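GH26A (Muricauda sp. MAR_2010_75, PDB 6Q75) is a family 26 glycoside hydrolase that probably cleaves glycosidic bonds in a polysaccharide such as a beta-mannan. Local coordinates at residues Tyr175-Asn179 and Gly180-Trp184. Sequence-based numbering, arbitrary orientation.
Sequences YHEMN and GVWFW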
ATOM      1  N   TYR A 175       5.141  -2.444   5.106  1.00 16.58           N
ATOM      2  CA  TYR A 175       6.598  -2.436   4.924  1.00 14.97           C
ATOM      3  C   TYR A 175       6.959  -2.083   3.477  1.00 15.41           C
ATOM      4  O   TYR A 175       7.732  -2.775   2.809  1.00 17.62           O
ATOM      5  CB  TYR A 175       7.215  -3.763   5.318  1.00 16.24           C
ATOM      6  CG  TYR A 175       7.018  -4.118   6.782  1.00 17.72           C
ATOM      7  CD1 TYR A 175       7.394  -3.231   7.803  1.00 15.93           C
ATOM      8  CD2 TYR A 175       6.470  -5.338   7.147  1.00 17.21           C
ATOM      9  CE1 TYR A 175       7.214  -3.560   9.159  1.00 18.11           C
ATOM     10  CE2 TYR A 175       6.305  -5.682   8.507  1.00 19.17           C
ATOM     11  CZ  TYR A 175       6.669  -4.783   9.491  1.00 20.77           C
ATOM     12  OH  TYR A 175       6.491  -5.117  10.829  1.00 21.71           O
ATOM     13  N   HIS A 176       6.357  -1.007   3.004  1.00 14.29           N
ATOM     14  CA  HIS A 176       6.460  -0.584   1.616  1.00 15.03           C
ATOM     15  C   HIS A 176       7.848  -0.005   1.312  1.00 16.17           C
ATOM     16  O   HIS A 176       8.626   0.340   2.208  1.00 16.00           O
ATOM     17  CB  HIS A 176       5.386   0.464   1.317  1.00 16.83           C
ATOM     18  CG  HIS A 176       5.530   1.677   2.179  1.00 19.30           C
ATOM     19  ND1 HIS A 176       5.381   1.631   3.545  1.00 20.33           N
ATOM     20  CD2 HIS A 176       5.893   2.945   1.881  1.00 18.84           C
ATOM     21  CE1 HIS A 176       5.607   2.831   4.054  1.00 19.65           C
ATOM     22  NE2 HIS A 176       5.910   3.650   3.059  1.00 19.31           N
ATOM     23  N   GLU A 177       8.164   0.087   0.017  1.00 15.46           N
ATOM     24  CA  GLU A 177       9.463   0.625  -0.442  1.00 17.14           C
ATOM     25  C   GLU A 177      10.636  -0.142   0.188  1.00 18.19           C
ATOM     26  O   GLU A 177      11.703   0.409   0.477  1.00 17.21           O
ATOM     27  CB  GLU A 177       9.552   2.136  -0.172  1.00 16.81           C
ATOM     28  CG  GLU A 177       8.522   2.912  -1.038  1.00 17.28           C
ATOM     29  CD  GLU A 177       8.523   4.440  -0.845  1.00 20.47           C
ATOM     30  OE1 GLU A 177       9.365   4.992  -0.089  1.00 19.91           O
ATOM     31  OE2 GLU A 177       7.685   5.104  -1.498  1.00 20.47           O
ATOM     32  N   MET A 178      10.456  -1.453   0.329  1.00 16.51           N
ATOM     33  CA  MET A 178      11.426  -2.270   1.051  1.00 18.07           C
ATOM     34  C   MET A 178      12.716  -2.474   0.276  1.00 18.04           C
ATOM     35  O   MET A 178      13.713  -2.904   0.874  1.00 16.46           O
ATOM     36  CB  MET A 178      10.793  -3.624   1.386  1.00 18.26           C
ATOM     37  CG  MET A 178      10.666  -4.583   0.189  1.00 21.05           C
ATOM     38  SD  MET A 178       9.452  -4.097  -1.071  1.00 21.74           S
ATOM     39  CE  MET A 178       7.889  -4.359  -0.267  1.00 19.35           C
ATOM     40  N   ASN A 179      12.729  -2.169  -1.032  1.00 17.37           N
ATOM     41  CA  ASN A 179      13.970  -2.244  -1.790  1.00 17.94           C
ATOM     42  C   ASN A 179      14.789  -0.972  -1.655  1.00 18.28           C
ATOM     43  O   ASN A 179      15.937  -0.936  -2.115  1.00 19.26           O
ATOM     44  CB  ASN A 179      13.692  -2.559  -3.275  1.00 19.56           C
ATOM     45  CG  ASN A 179      12.759  -1.551  -3.936  1.00 17.94           C
ATOM     46  OD1 ASN A 179      11.854  -1.019  -3.303  1.00 16.55           O
ATOM     47  ND2 ASN A 179      12.991  -1.278  -5.231  1.00 19.42           N
ATOM     48  N   GLY A 180      14.241   0.051  -0.996  1.00 16.98           N
ATOM     49  CA  GLY A 180      14.992   1.269  -0.770  1.00 18.74           C
ATOM     50  C   GLY A 180      15.875   1.159   0.453  1.00 19.17           C
ATOM     51  O   GLY A 180      15.714   0.268   1.302  1.00 18.67           O
ATOM     52  N   VAL A 181      16.824   2.100   0.557  1.00 20.27           N
ATOM     53  CA  VAL A 181      17.747   2.115   1.685  1.00 19.98           C
ATOM     54  C   VAL A 181      17.275   3.006   2.832  1.00 21.53           C
ATOM     55  O   VAL A 181      17.925   3.035   3.887  1.00 22.69           O
ATOM     56  CB  VAL A 181      19.168   2.550   1.260  1.00 18.14           C
ATOM     57  CG1 VAL A 181      19.708   1.604   0.186  1.00 19.31           C
ATOM     58  CG2 VAL A 181      19.168   4.022   0.737  1.00 20.65           C
ATOM     59  N   TRP A 182      16.132   3.674   2.701  1.00 18.14           N
ATOM     60  CA  TRP A 182      15.811   4.732   3.651  1.00 17.02           C
ATOM     61  C   TRP A 182      15.041   4.269   4.885  1.00 18.73           C
ATOM     62  O   TRP A 182      15.258   4.824   5.969  1.00 18.19           O
ATOM     63  CB  TRP A 182      15.023   5.846   2.959  1.00 17.51           C
ATOM     64  CG  TRP A 182      13.985   5.416   1.956  1.00 17.68           C
ATOM     65  CD1 TRP A 182      12.647   5.228   2.190  1.00 18.19           C
ATOM     66  CD2 TRP A 182      14.191   5.163   0.557  1.00 16.51           C
ATOM     67  NE1 TRP A 182      12.006   4.884   1.012  1.00 18.27           N
ATOM     68  CE2 TRP A 182      12.933   4.827   0.003  1.00 19.18           C
ATOM     69  CE3 TRP A 182      15.316   5.164  -0.273  1.00 17.79           C
ATOM     70  CZ2 TRP A 182      12.768   4.501  -1.351  1.00 19.16           C
ATOM     71  CZ3 TRP A 182      15.156   4.862  -1.629  1.00 17.22           C
ATOM     72  CH2 TRP A 182      13.890   4.523  -2.151  1.00 16.47           C
ATOM     73  N   PHE A 183      14.162   3.283   4.764  1.00 16.32           N
ATOM     74  CA  PHE A 183      13.420   2.801   5.929  1.00 15.67           C
ATOM     75  C   PHE A 183      14.218   1.737   6.673  1.00 16.93           C
ATOM     76  O   PHE A 183      15.051   1.041   6.094  1.00 17.04           O
ATOM     77  CB  PHE A 183      12.071   2.216   5.491  1.00 17.46           C
ATOM     78  CG  PHE A 183      11.082   3.239   4.982  1.00 18.30           C
ATOM     79  CD1 PHE A 183      10.833   4.406   5.687  1.00 17.97           C
ATOM     80  CD2 PHE A 183      10.390   3.021   3.793  1.00 20.68           C
ATOM     81  CE1 PHE A 183       9.903   5.331   5.223  1.00 18.10           C
ATOM     82  CE2 PHE A 183       9.489   3.950   3.314  1.00 18.61           C
ATOM     83  CZ  PHE A 183       9.230   5.098   4.028  1.00 19.34           C
ATOM     84  N   TRP A 184      13.916   1.568   7.975  1.00 17.30           N
ATOM     85  CA  TRP A 184      14.679   0.591   8.743  1.00 22.78           C
ATOM     86  C   TRP A 184      14.481  -0.827   8.221  1.00 22.18           C
ATOM     87  O   TRP A 184      15.361  -1.674   8.389  1.00 21.04           O
ATOM     88  CB  TRP A 184      14.326   0.665  10.238  1.00 21.08           C
ATOM     89  CG  TRP A 184      12.912   0.311  10.615  1.00 20.04           C
ATOM     90  CD1 TRP A 184      11.895   1.177  10.877  1.00 20.23           C
ATOM     91  CD2 TRP A 184      12.391  -1.008  10.858  1.00 19.32           C
ATOM     92  NE1 TRP A 184      10.754   0.477  11.233  1.00 18.94           N
ATOM     93  CE2 TRP A 184      11.040  -0.863  11.234  1.00 20.09           C
ATOM     94  CE3 TRP A 184      12.933  -2.293  10.769  1.00 22.51           C
ATOM     95  CZ2 TRP A 184      10.209  -1.964  11.513  1.00 20.84           C
ATOM     96  CZ3 TRP A 184      12.111  -3.385  11.057  1.00 24.96           C
ATOM     97  CH2 TRP A 184      10.762  -3.206  11.419  1.00 25.09           C
TER
HETATM   98  O   HOH W   1      13.442   1.778   2.339  1.00 18.45           O
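E177 and W182 meet through a hydrogen bond from NE1 of the indole to OE1 of the carboxylate, 2.9 Å long with an N-H...O angle of 148°. The two flat groups stand nearly perpendicular, and the indole reaches OE1 on its anti side. The glutamate chain runs extended beyond CG (chi2 180°), which carries the carboxylate out to the indole edge, where OE1 lies near the ring plane. OE1 is also hydrogen-bonded to the nitrogen of a bound Tris molecule, probably from the crystallisation liquor, so two hydrogen bonds hold it, while OE2 lies close to OD2 of D250.

In the backbone, a type I turn from E177 to G180 is closed by G180 N donating to E177 O over 3.0 Å. The same carbonyl accepts a hydrogen bond from a water (2.9 Å from E177 O) that in turn accepts one from F183 N, and this water bridges the turn to the returning chain. G180 CA lies 3.6 Å above one face of the W182 ring, toward the rim.

Ring contacts join the two arms of the bend. CE2 of F183 is 3.6 Å from NE2 of H176, the two planes inclined by 57°, and CD1 of W182 sits over the centre of the F183 ring. Farther along, Y175 CE1 touches W184 CZ2 at 4.1 Å; the Y175 hydroxyl is hydrogen-bonded to W149 NE1. A leucine in place of W182 would probably leave E177 OE1 without its indole donor and the carboxylate freer to turn.

H176 NE2 is hydrogen-bonded to the Tris, and the bend follows strand 170-173 of a parallel barrel, a setting consistent with the active-site cleft at the C-terminal strand ends of a family 26 (beta/alpha)8 hydrolase.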